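Local atomic coordinates of glutathione reductase (Bartonella henselae, PDB entry 3O0H), a protein that probably catalyses the NADPH-dependent reduction of glutathione disulfide to glutathione, passing electrons through bound FAD and a redox-active cysteine pair. Residues B[57-62]-B[112-117]; B[163-168]-B[287-292]. All blocks are in the same frame, centred on the assembly; numbering follows the deposited sequence.

Contact 1: residues B[57-62]-B[112-117]. With FAD (flavin-adenine dinucleotide), chain H.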
ATOM      1  N   GLU B  57      13.273  28.661  18.152  1.00 13.53           N
ATOM      2  CA  GLU B  57      14.332  28.589  19.152  1.00 14.71           C
ATOM      3  C   GLU B  57      15.332  27.461  18.906  1.00 15.27           C
ATOM      4  O   GLU B  57      16.415  27.462  19.511  1.00 15.52           O
ATOM      5  CB  GLU B  57      13.748  28.460  20.574  1.00 15.05           C
ATOM      6  CG  GLU B  57      12.981  27.146  20.842  1.00 14.38           C
ATOM      7  CD  GLU B  57      12.305  27.069  22.201  1.00 16.35           C
ATOM      8  OE1 GLU B  57      12.455  27.962  23.051  1.00 14.65           O
ATOM      9  OE2 GLU B  57      11.675  26.044  22.447  1.00 18.15           O
ATOM     10  N   TYR B  58      14.949  26.487  18.090  1.00 14.40           N
ATOM     11  CA  TYR B  58      15.770  25.348  17.827  1.00 15.64           C
ATOM     12  C   TYR B  58      16.060  25.235  16.341  1.00 15.53           C
ATOM     13  O   TYR B  58      16.963  25.913  15.838  1.00 17.00           O
ATOM     14  CB  TYR B  58      15.160  24.056  18.447  1.00 15.32           C
ATOM     15  CG  TYR B  58      16.102  22.871  18.389  1.00 18.51           C
ATOM     16  CD1 TYR B  58      15.741  21.667  17.782  1.00 19.17           C
ATOM     17  CD2 TYR B  58      17.390  22.970  18.944  1.00 24.66           C
ATOM     18  CE1 TYR B  58      16.637  20.592  17.736  1.00 22.22           C
ATOM     19  CE2 TYR B  58      18.256  21.918  18.906  1.00 26.43           C
ATOM     20  CZ  TYR B  58      17.877  20.728  18.289  1.00 23.18           C
ATOM     21  OH  TYR B  58      18.795  19.698  18.246  1.00 25.60           O
ATOM     22  N   ARG B  59      15.335  24.384  15.626  1.00 14.57           N
ATOM     23  CA  ARG B  59      15.592  24.203  14.205  1.00 15.24           C
ATOM     24  C   ARG B  59      14.320  24.322  13.345  1.00 14.21           C
ATOM     25  O   ARG B  59      13.211  23.809  13.663  1.00 14.82           O
ATOM     26  CB  ARG B  59      16.296  22.877  13.952  1.00 15.47           C
ATOM     27  CG  ARG B  59      17.695  22.811  14.571  1.00 17.94           C
ATOM     28  CD  ARG B  59      18.284  21.449  14.368  1.00 20.63           C
ATOM     29  NE  ARG B  59      18.653  21.219  12.990  1.00 20.92           N
ATOM     30  CZ  ARG B  59      19.315  20.148  12.549  1.00 23.44           C
ATOM     31  NH1 ARG B  59      19.670  19.160  13.376  1.00 22.02           N
ATOM     32  NH2 ARG B  59      19.596  20.048  11.259  1.00 21.94           N
ATOM     33  N   ILE B  60      14.490  25.007  12.241  1.00 15.04           N
ATOM     34  CA  ILE B  60      13.382  25.277  11.325  1.00 15.76           C
ATOM     35  C   ILE B  60      12.794  23.956  10.789  1.00 15.33           C
ATOM     36  O   ILE B  60      13.531  23.054  10.364  1.00 14.52           O
ATOM     37  CB  ILE B  60      13.827  26.155  10.151  1.00 16.75           C
ATOM     38  CG1 ILE B  60      14.226  27.568  10.624  1.00 20.19           C
ATOM     39  CG2 ILE B  60      12.698  26.268   9.137  1.00 14.53           C
ATOM     40  CD1 ILE B  60      13.038  28.362  11.134  1.00 22.18           C
ATOM     41  N   GLY B  61      11.470  23.813  10.858  1.00 15.01           N
ATOM     42  CA  GLY B  61      10.853  22.570  10.441  1.00 14.91           C
ATOM     43  C   GLY B  61      10.116  21.865  11.553  1.00 15.03           C
ATOM     44  O   GLY B  61       9.092  21.235  11.289  1.00 15.77           O
ATOM     45  N   GLY B  62      10.624  21.987  12.782  1.00 14.24           N
ATOM     46  CA  GLY B  62       9.926  21.517  13.972  1.00 14.45           C
ATOM     47  C   GLY B  62      10.150  20.054  14.318  1.00 14.01           C
ATOM     48  O   GLY B  62      11.044  19.395  13.784  1.00 15.09           O
ATOM     49  N   GLU B 112      19.810  14.205   5.648  1.00 19.51           N
ATOM     50  CA  GLU B 112      18.440  14.310   5.158  1.00 19.59           C
ATOM     51  C   GLU B 112      17.624  15.333   5.915  1.00 18.87           C
ATOM     52  O   GLU B 112      16.863  16.102   5.290  1.00 20.33           O
ATOM     53  CB  GLU B 112      17.737  12.948   5.179  1.00 18.49           C
ATOM     54  CG  GLU B 112      16.259  12.970   4.745  1.00 19.83           C
ATOM     55  CD  GLU B 112      16.032  13.531   3.347  1.00 21.55           C
ATOM     56  OE1 GLU B 112      17.015  13.810   2.593  1.00 20.87           O
ATOM     57  OE2 GLU B 112      14.852  13.705   2.985  1.00 21.32           O
ATOM     58  N   ILE B 113      17.755  15.380   7.232  1.00 18.28           N
ATOM     59  CA  ILE B 113      16.986  16.357   7.993  1.00 17.35           C
ATOM     60  C   ILE B 113      17.533  17.789   7.753  1.00 18.16           C
ATOM     61  O   ILE B 113      16.741  18.742   7.717  1.00 16.25           O
ATOM     62  CB  ILE B 113      16.843  16.058   9.538  1.00 17.11           C
ATOM     63  CG1 ILE B 113      18.156  16.288  10.301  1.00 18.96           C
ATOM     64  CG2 ILE B 113      16.238  14.644   9.794  1.00 16.54           C
ATOM     65  CD1 ILE B 113      18.083  16.146  11.861  1.00 20.48           C
ATOM     66  N   SER B 114      18.847  17.930   7.567  1.00 18.49           N
ATOM     67  CA  SER B 114      19.405  19.231   7.139  1.00 19.82           C
ATOM     68  C   SER B 114      18.904  19.721   5.766  1.00 19.03           C
ATOM     69  O   SER B 114      18.657  20.910   5.581  1.00 19.18           O
ATOM     70  CB  SER B 114      20.940  19.237   7.226  1.00 21.36           C
ATOM     71  OG  SER B 114      21.287  19.039   8.609  1.00 25.73           O
ATOM     72  N   ARG B 115      18.714  18.806   4.819  1.00 19.45           N
ATOM     73  CA  ARG B 115      18.156  19.125   3.509  1.00 19.18           C
ATOM     74  C   ARG B 115      16.721  19.659   3.663  1.00 18.70           C
ATOM     75  O   ARG B 115      16.383  20.741   3.156  1.00 17.35           O
ATOM     76  CB  ARG B 115      18.147  17.889   2.619  1.00 20.82           C
ATOM     77  CG  ARG B 115      17.809  18.147   1.145  1.00 22.07           C
ATOM     78  CD  ARG B 115      17.673  16.845   0.350  1.00 22.36           C
ATOM     79  NE  ARG B 115      16.539  16.025   0.776  1.00 23.25           N
ATOM     80  CZ  ARG B 115      15.305  16.142   0.303  1.00 23.64           C
ATOM     81  NH1 ARG B 115      15.011  17.056  -0.632  1.00 27.33           N
ATOM     82  NH2 ARG B 115      14.372  15.324   0.737  1.00 23.93           N
ATOM     83  N   LEU B 116      15.906  18.913   4.396  1.00 16.22           N
ATOM     84  CA  LEU B 116      14.519  19.307   4.656  1.00 16.66           C
ATOM     85  C   LEU B 116      14.423  20.654   5.389  1.00 16.62           C
ATOM     86  O   LEU B 116      13.679  21.549   4.979  1.00 16.82           O
ATOM     87  CB  LEU B 116      13.841  18.229   5.495  1.00 14.54           C
ATOM     88  CG  LEU B 116      13.632  16.910   4.747  1.00 16.46           C
ATOM     89  CD1 LEU B 116      12.908  15.934   5.699  1.00 16.40           C
ATOM     90  CD2 LEU B 116      12.830  17.076   3.427  1.00 20.36           C
ATOM     91  N   GLU B 117      15.197  20.786   6.459  1.00 17.00           N
ATOM     92  CA  GLU B 117      15.364  22.056   7.177  1.00 17.25           C
ATOM     93  C   GLU B 117      15.669  23.214   6.229  1.00 18.02           C
ATOM     94  O   GLU B 117      15.028  24.262   6.294  1.00 18.13           O
ATOM     95  CB  GLU B 117      16.474  21.914   8.226  1.00 18.03           C
ATOM     96  CG  GLU B 117      16.805  23.196   9.033  1.00 18.27           C
ATOM     97  CD  GLU B 117      18.020  22.983   9.913  1.00 23.71           C
ATOM     98  OE1 GLU B 117      18.887  22.189   9.521  1.00 24.56           O
ATOM     99  OE2 GLU B 117      18.133  23.592  10.977  1.00 24.42           O
TER
HETATM  100  PA  FAD H 500       6.148  21.330  16.366  1.00 12.80           P
HETATM  101  O1A FAD H 500       6.606  20.539  17.554  1.00 12.38           O
HETATM  102  O2A FAD H 500       6.397  20.659  15.043  1.00 12.81           O
HETATM  103  O5B FAD H 500       6.785  22.794  16.323  1.00 11.58           O
HETATM  104  C5B FAD H 500       6.894  23.645  17.444  1.00 12.86           C
HETATM  105  C4B FAD H 500       8.148  24.463  17.211  1.00 11.36           C
HETATM  106  O4B FAD H 500       8.191  25.591  18.073  1.00 13.53           O
HETATM  107  C3B FAD H 500       9.443  23.693  17.446  1.00 11.40           C
HETATM  108  O3B FAD H 500      10.304  23.818  16.310  1.00 14.23           O
HETATM  109  C2B FAD H 500      10.062  24.355  18.663  1.00 13.87           C
HETATM  110  O2B FAD H 500      11.467  24.369  18.574  1.00 13.57           O
HETATM  111  C1B FAD H 500       9.544  25.751  18.603  1.00 12.14           C
HETATM  112  N9A FAD H 500       9.254  26.517  19.827  1.00 11.65           N
HETATM  113  C8A FAD H 500       8.525  26.122  20.910  1.00  9.30           C
HETATM  114  N7A FAD H 500       8.384  27.176  21.729  1.00  9.28           N
HETATM  115  C5A FAD H 500       9.022  28.236  21.151  1.00  9.21           C
HETATM  116  C6A FAD H 500       9.135  29.559  21.489  1.00 11.56           C
HETATM  117  N6A FAD H 500       8.628  30.065  22.624  1.00 11.03           N
HETATM  118  N1A FAD H 500       9.829  30.404  20.658  1.00 11.19           N
HETATM  119  C2A FAD H 500      10.355  29.919  19.483  1.00 13.23           C
HETATM  120  N3A FAD H 500      10.216  28.620  19.126  1.00 12.87           N
HETATM  121  C4A FAD H 500       9.516  27.824  19.946  1.00 11.87           C
HETATM  122  N1  FAD H 500       3.121  12.776  13.979  1.00 13.72           N
HETATM  123  C2  FAD H 500       2.602  12.150  12.864  1.00 11.18           C
HETATM  124  O2  FAD H 500       1.614  12.604  12.232  1.00 12.68           O
HETATM  125  N3  FAD H 500       3.170  11.019  12.427  1.00 12.28           N
HETATM  126  C4  FAD H 500       4.289  10.462  13.025  1.00 14.17           C
HETATM  127  O4  FAD H 500       4.758   9.439  12.512  1.00 13.93           O
HETATM  128  C4X FAD H 500       4.821  11.088  14.152  1.00 11.92           C
HETATM  129  N5  FAD H 500       5.935  10.602  14.782  1.00 14.92           N
HETATM  130  C5X FAD H 500       6.443  11.299  15.878  1.00 11.58           C
HETATM  131  C6  FAD H 500       7.559  10.780  16.510  1.00 11.57           C
HETATM  132  C7  FAD H 500       8.120  11.435  17.598  1.00 12.69           C
HETATM  133  C7M FAD H 500       9.353  10.833  18.247  1.00 14.26           C
HETATM  134  C8  FAD H 500       7.563  12.616  18.049  1.00 10.10           C
HETATM  135  C8M FAD H 500       8.131  13.329  19.259  1.00 10.35           C
HETATM  136  C9  FAD H 500       6.426  13.129  17.436  1.00  9.20           C
HETATM  137  C9A FAD H 500       5.858  12.462  16.345  1.00  8.53           C
HETATM  138  N10 FAD H 500       4.733  12.936  15.693  1.00 12.23           N
HETATM  139  C10 FAD H 500       4.236  12.272  14.600  1.00 12.02           C
HETATM  140  C1' FAD H 500       4.032  14.163  16.127  1.00 10.35           C
HETATM  141  C2' FAD H 500       4.408  15.396  15.345  1.00 12.33           C
HETATM  142  O2' FAD H 500       5.792  15.633  15.513  1.00 12.21           O
HETATM  143  C3' FAD H 500       3.614  16.554  15.891  1.00 10.98           C
HETATM  144  O3' FAD H 500       2.230  16.277  16.010  1.00 12.45           O
HETATM  145  C4' FAD H 500       3.884  17.804  15.082  1.00 13.31           C
HETATM  146  O4' FAD H 500       5.294  18.043  15.076  1.00 14.55           O
HETATM  147  C5' FAD H 500       3.185  19.010  15.696  1.00 11.45           C
HETATM  148  O5' FAD H 500       3.394  20.184  14.880  1.00 11.35           O
HETATM  149  P   FAD H 500       3.373  21.591  15.653  1.00 10.72           P
HETATM  150  O1P FAD H 500       3.432  22.720  14.648  1.00 14.03           O
HETATM  151  O2P FAD H 500       2.171  21.647  16.570  1.00 10.01           O
HETATM  152  O3P FAD H 500       4.600  21.632  16.656  1.00 10.76           O
HETATM  153  O   HOH W   1      21.238  17.464  10.729  1.00 16.73           O
HETATM  154  O   HOH W   2      16.945  25.780  11.308  1.00 11.11           O
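Arg59 and Ile60 lie on an irregular loop that runs past one side of the helix segment 112-117. The loop belongs to the Rossmann-type FAD-binding fold, where it follows strand 52-55 and leads into helix 62-67. An ion pair spans the gap. Arg59 grips Glu117 side-on with two nitrogens: NH2 lies 2.8 Å from Glu117 OE1 in a nearly straight bond (176°), and NE lies 3.2 Å from Glu117 OE2. Both oxygens sit in the guanidinium plane but are met from above the carboxylate plane, because the two flat groups are turned 47° apart. The bend of Arg59 at chi3 (72°) turns this edge to the helix, while Glu117 reaches out as an extended chain. Ile113 CD1 packs 3.7 Å from Arg59 NH1. A water joins Arg59 NH2 to Ser114 OG, a hydroxyl that is also bonded to Asn110 O within its own helix. Ile60 O is buried without a polar partner in the model, and Glu117 CG approaches it to 3.5 Å. A second water accepts from Ile60 N and donates to Glu117 OE2, so OE2 meets the loop backbone through the water as well as Arg59 NE directly. On the chain before Arg59 the loop runs along the adenosine part of FAD, where Glu57 N lies 3.2 Å from FAD N3A.

Contact 2: residues B[163-168]-B[287-292]; sequences GAKIVS and VPNTTG. With FAD (flavin-adenine dinucleotide), chain H.
Gly163 and Lys165 pair with Asn289 and Val287 in a two-stranded antiparallel ribbon, formed where the chain leaves the FAD-binding domain and where it returns from the inserted domain, probably the NADPH-binding one. Lys165 and Val287 make the hydrogen-bonded pair: Lys165 N is 2.8 Å from Val287 O, and Val287 N is 2.8 Å from Lys165 O. Ala164 and Pro288 form the adjoining non-hydrogen-bonded pair, from which their side chains diverge. One step further, Asn289 N donates to Gly163 O over 3.0 Å, extending the ladder past the regular strands.

Asn289 shows how such a ribbon can deliver a side chain to a cofactor. Its CB rests 3.4 Å from Gly163 O, the same carbonyl that its backbone N binds. CG stands anti to the backbone N (chi1 -179°), which directs the amide towards the adenine of FAD. There the two branches part. OD1 lies beside the aliphatic part of Lys165, 4.0 Å from its CD, and the two side chains pass at a slant. ND2 turns to the cofactor and comes within 3.4 Å of FAD C8A; it also makes a weak bond to a water that donates to Ala164 O. Asn289 O accepts from Thr162 OG1, so the residue is held through its backbone at both N and O.

At the far end of the ribbon Val167 CG1 meets Val287 CG1 at 3.6 Å, an apolar contact between the two valines. At the near end the backbone itself lines the pocket, with Gly163 CA 3.3 Å from the bridging FAD O3P.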
ATOM      1  N   GLY B 163       4.019  23.778  19.734  1.00 11.02           N
ATOM      2  CA  GLY B 163       4.054  22.308  19.806  1.00 11.79           C
ATOM      3  C   GLY B 163       3.846  21.773  21.209  1.00 11.73           C
ATOM      4  O   GLY B 163       3.098  22.366  22.029  1.00 10.96           O
ATOM      5  N   ALA B 164       4.474  20.618  21.456  1.00 12.30           N
ATOM      6  CA  ALA B 164       4.391  19.903  22.679  1.00 12.49           C
ATOM      7  C   ALA B 164       5.835  19.663  23.224  1.00 14.30           C
ATOM      8  O   ALA B 164       6.865  19.989  22.551  1.00 13.11           O
ATOM      9  CB  ALA B 164       3.628  18.564  22.468  1.00 12.20           C
ATOM     10  N   LYS B 165       5.896  19.129  24.426  1.00 15.75           N
ATOM     11  CA  LYS B 165       7.122  18.910  25.167  1.00 18.58           C
ATOM     12  C   LYS B 165       6.970  17.619  25.925  1.00 18.96           C
ATOM     13  O   LYS B 165       5.914  17.336  26.411  1.00 17.56           O
ATOM     14  CB  LYS B 165       7.253  20.020  26.227  1.00 20.56           C
ATOM     15  CG  LYS B 165       8.556  20.754  26.251  1.00 27.75           C
ATOM     16  CD  LYS B 165       8.776  21.454  27.599  1.00 32.82           C
ATOM     17  CE  LYS B 165      10.137  22.162  27.556  1.00 36.51           C
ATOM     18  NZ  LYS B 165      10.484  22.780  28.837  1.00 37.97           N
ATOM     19  N   ILE B 166       8.066  16.913  26.135  1.00 19.61           N
ATOM     20  CA  ILE B 166       8.080  15.700  26.926  1.00 22.43           C
ATOM     21  C   ILE B 166       7.705  16.047  28.355  1.00 24.60           C
ATOM     22  O   ILE B 166       8.076  17.097  28.860  1.00 24.05           O
ATOM     23  CB  ILE B 166       9.489  15.025  26.827  1.00 23.37           C
ATOM     24  CG1 ILE B 166       9.758  14.661  25.331  1.00 25.58           C
ATOM     25  CG2 ILE B 166       9.492  13.825  27.720  1.00 25.11           C
ATOM     26  CD1 ILE B 166      11.232  14.784  24.724  1.00 24.65           C
ATOM     27  N   VAL B 167       6.861  15.231  28.958  1.00 27.48           N
ATOM     28  CA  VAL B 167       6.528  15.365  30.365  1.00 31.91           C
ATOM     29  C   VAL B 167       7.786  15.212  31.236  1.00 34.45           C
ATOM     30  O   VAL B 167       8.724  14.506  30.889  1.00 34.17           O
ATOM     31  CB  VAL B 167       5.502  14.296  30.851  1.00 33.67           C
ATOM     32  CG1 VAL B 167       4.123  14.563  30.305  1.00 34.46           C
ATOM     33  CG2 VAL B 167       5.975  12.893  30.488  1.00 34.47           C
ATOM     34  N   SER B 168       7.762  15.861  32.384  1.00 37.83           N
ATOM     35  CA  SER B 168       8.940  15.987  33.249  1.00 41.03           C
ATOM     36  C   SER B 168       9.618  14.686  33.665  1.00 43.22           C
ATOM     37  O   SER B 168      10.850  14.532  33.509  1.00 44.39           O
ATOM     38  CB  SER B 168       8.556  16.752  34.503  1.00 42.93           C
ATOM     39  OG  SER B 168       9.542  16.557  35.481  1.00 46.92           O
ATOM     40  N   VAL B 287       3.173  16.858  26.333  1.00 16.02           N
ATOM     41  CA  VAL B 287       2.090  17.768  26.688  1.00 16.55           C
ATOM     42  C   VAL B 287       2.280  19.117  25.954  1.00 14.98           C
ATOM     43  O   VAL B 287       3.382  19.434  25.556  1.00 15.23           O
ATOM     44  CB  VAL B 287       2.040  17.947  28.177  1.00 17.29           C
ATOM     45  CG1 VAL B 287       1.585  16.615  28.847  1.00 20.39           C
ATOM     46  CG2 VAL B 287       3.417  18.426  28.745  1.00 17.67           C
ATOM     47  N   PRO B 288       1.202  19.893  25.763  1.00 14.80           N
ATOM     48  CA  PRO B 288       1.274  21.231  25.156  1.00 13.77           C
ATOM     49  C   PRO B 288       2.341  22.096  25.804  1.00 14.29           C
ATOM     50  O   PRO B 288       2.462  22.132  27.041  1.00 13.59           O
ATOM     51  CB  PRO B 288      -0.104  21.815  25.443  1.00 14.10           C
ATOM     52  CG  PRO B 288      -1.006  20.598  25.481  1.00 13.21           C
ATOM     53  CD  PRO B 288      -0.165  19.600  26.252  1.00 16.37           C
ATOM     54  N   ASN B 289       3.145  22.749  24.959  1.00 13.43           N
ATOM     55  CA  ASN B 289       4.287  23.541  25.385  1.00 14.45           C
ATOM     56  C   ASN B 289       3.866  25.011  25.591  1.00 14.33           C
ATOM     57  O   ASN B 289       4.040  25.848  24.708  1.00 13.63           O
ATOM     58  CB  ASN B 289       5.377  23.442  24.320  1.00 14.16           C
ATOM     59  CG  ASN B 289       6.629  24.202  24.672  1.00 16.20           C
ATOM     60  OD1 ASN B 289       6.878  24.549  25.839  1.00 14.68           O
ATOM     61  ND2 ASN B 289       7.460  24.432  23.657  1.00 16.93           N
ATOM     62  N   THR B 290       3.365  25.300  26.790  1.00 13.72           N
ATOM     63  CA  THR B 290       2.785  26.588  27.136  1.00 14.03           C
ATOM     64  C   THR B 290       3.359  27.181  28.436  1.00 16.57           C
ATOM     65  O   THR B 290       2.928  28.263  28.831  1.00 19.38           O
ATOM     66  CB  THR B 290       1.256  26.423  27.305  1.00 13.92           C
ATOM     67  OG1 THR B 290       0.995  25.289  28.163  1.00 14.42           O
ATOM     68  CG2 THR B 290       0.564  26.152  25.980  1.00 12.85           C
ATOM     69  N   THR B 291       4.287  26.496  29.105  1.00 17.62           N
ATOM     70  CA  THR B 291       4.965  27.017  30.321  1.00 19.94           C
ATOM     71  C   THR B 291       6.052  27.991  29.916  1.00 19.23           C
ATOM     72  O   THR B 291       6.793  27.744  28.969  1.00 18.34           O
ATOM     73  CB  THR B 291       5.671  25.894  31.168  1.00 21.34           C
ATOM     74  OG1 THR B 291       4.745  24.837  31.438  1.00 27.41           O
ATOM     75  CG2 THR B 291       6.115  26.416  32.500  1.00 25.96           C
ATOM     76  N   GLY B 292       6.155  29.080  30.646  1.00 18.91           N
ATOM     77  CA  GLY B 292       7.237  30.043  30.442  1.00 19.70           C
ATOM     78  C   GLY B 292       7.114  30.801  29.128  1.00 18.21           C
ATOM     79  O   GLY B 292       8.097  31.346  28.632  1.00 18.02           O
TER
HETATM   80  PA  FAD H 500       6.148  21.330  16.366  1.00 12.80           P
HETATM   81  O1A FAD H 500       6.606  20.539  17.554  1.00 12.38           O
HETATM   82  O2A FAD H 500       6.397  20.659  15.043  1.00 12.81           O
HETATM   83  O5B FAD H 500       6.785  22.794  16.323  1.00 11.58           O
HETATM   84  C5B FAD H 500       6.894  23.645  17.444  1.00 12.86           C
HETATM   85  C4B FAD H 500       8.148  24.463  17.211  1.00 11.36           C
HETATM   86  O4B FAD H 500       8.191  25.591  18.073  1.00 13.53           O
HETATM   87  C3B FAD H 500       9.443  23.693  17.446  1.00 11.40           C
HETATM   88  O3B FAD H 500      10.304  23.818  16.310  1.00 14.23           O
HETATM   89  C2B FAD H 500      10.062  24.355  18.663  1.00 13.87           C
HETATM   90  O2B FAD H 500      11.467  24.369  18.574  1.00 13.57           O
HETATM   91  C1B FAD H 500       9.544  25.751  18.603  1.00 12.14           C
HETATM   92  N9A FAD H 500       9.254  26.517  19.827  1.00 11.65           N
HETATM   93  C8A FAD H 500       8.525  26.122  20.910  1.00  9.30           C
HETATM   94  N7A FAD H 500       8.384  27.176  21.729  1.00  9.28           N
HETATM   95  C5A FAD H 500       9.022  28.236  21.151  1.00  9.21           C
HETATM   96  C6A FAD H 500       9.135  29.559  21.489  1.00 11.56           C
HETATM   97  N6A FAD H 500       8.628  30.065  22.624  1.00 11.03           N
HETATM   98  N1A FAD H 500       9.829  30.404  20.658  1.00 11.19           N
HETATM   99  C2A FAD H 500      10.355  29.919  19.483  1.00 13.23           C
HETATM  100  N3A FAD H 500      10.216  28.620  19.126  1.00 12.87           N
HETATM  101  C4A FAD H 500       9.516  27.824  19.946  1.00 11.87           C
HETATM  102  N1  FAD H 500       3.121  12.776  13.979  1.00 13.72           N
HETATM  103  C2  FAD H 500       2.602  12.150  12.864  1.00 11.18           C
HETATM  104  O2  FAD H 500       1.614  12.604  12.232  1.00 12.68           O
HETATM  105  N3  FAD H 500       3.170  11.019  12.427  1.00 12.28           N
HETATM  106  C4  FAD H 500       4.289  10.462  13.025  1.00 14.17           C
HETATM  107  O4  FAD H 500       4.758   9.439  12.512  1.00 13.93           O
HETATM  108  C4X FAD H 500       4.821  11.088  14.152  1.00 11.92           C
HETATM  109  N5  FAD H 500       5.935  10.602  14.782  1.00 14.92           N
HETATM  110  C5X FAD H 500       6.443  11.299  15.878  1.00 11.58           C
HETATM  111  C6  FAD H 500       7.559  10.780  16.510  1.00 11.57           C
HETATM  112  C7  FAD H 500       8.120  11.435  17.598  1.00 12.69           C
HETATM  113  C7M FAD H 500       9.353  10.833  18.247  1.00 14.26           C
HETATM  114  C8  FAD H 500       7.563  12.616  18.049  1.00 10.10           C
HETATM  115  C8M FAD H 500       8.131  13.329  19.259  1.00 10.35           C
HETATM  116  C9  FAD H 500       6.426  13.129  17.436  1.00  9.20           C
HETATM  117  C9A FAD H 500       5.858  12.462  16.345  1.00  8.53           C
HETATM  118  N10 FAD H 500       4.733  12.936  15.693  1.00 12.23           N
HETATM  119  C10 FAD H 500       4.236  12.272  14.600  1.00 12.02           C
HETATM  120  C1' FAD H 500       4.032  14.163  16.127  1.00 10.35           C
HETATM  121  C2' FAD H 500       4.408  15.396  15.345  1.00 12.33           C
HETATM  122  O2' FAD H 500       5.792  15.633  15.513  1.00 12.21           O
HETATM  123  C3' FAD H 500       3.614  16.554  15.891  1.00 10.98           C
HETATM  124  O3' FAD H 500       2.230  16.277  16.010  1.00 12.45           O
HETATM  125  C4' FAD H 500       3.884  17.804  15.082  1.00 13.31           C
HETATM  126  O4' FAD H 500       5.294  18.043  15.076  1.00 14.55           O
HETATM  127  C5' FAD H 500       3.185  19.010  15.696  1.00 11.45           C
HETATM  128  O5' FAD H 500       3.394  20.184  14.880  1.00 11.35           O
HETATM  129  P   FAD H 500       3.373  21.591  15.653  1.00 10.72           P
HETATM  130  O1P FAD H 500       3.432  22.720  14.648  1.00 14.03           O
HETATM  131  O2P FAD H 500       2.171  21.647  16.570  1.00 10.01           O
HETATM  132  O3P FAD H 500       4.600  21.632  16.656  1.00 10.76           O
HETATM  133  O   HOH W   3       7.780  22.125  21.292  1.00 14.47           O

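In the fold
Contacts 1 and 2 illustrate how one extended cofactor is held by parts of the chain that do not touch each other. Their centres are 20 Å apart and their nearest atoms about 5 Å apart, and FAD is what both reach. Contact 1 lies along the adenine and its ribose; contact 2 lies at the diphosphate, and it returns to the adenine through Asn289, so that Glu57 and Asn289 both approach C8A. Neither touches the flavin ring. Contact 1 nonetheless leads directly towards the probable redox centre: segment 57-62 leads into helix 62-67, which carries Cys64 of the Cys64-Cys69 disulfide. Contact 2 instead joins the two connections between domains.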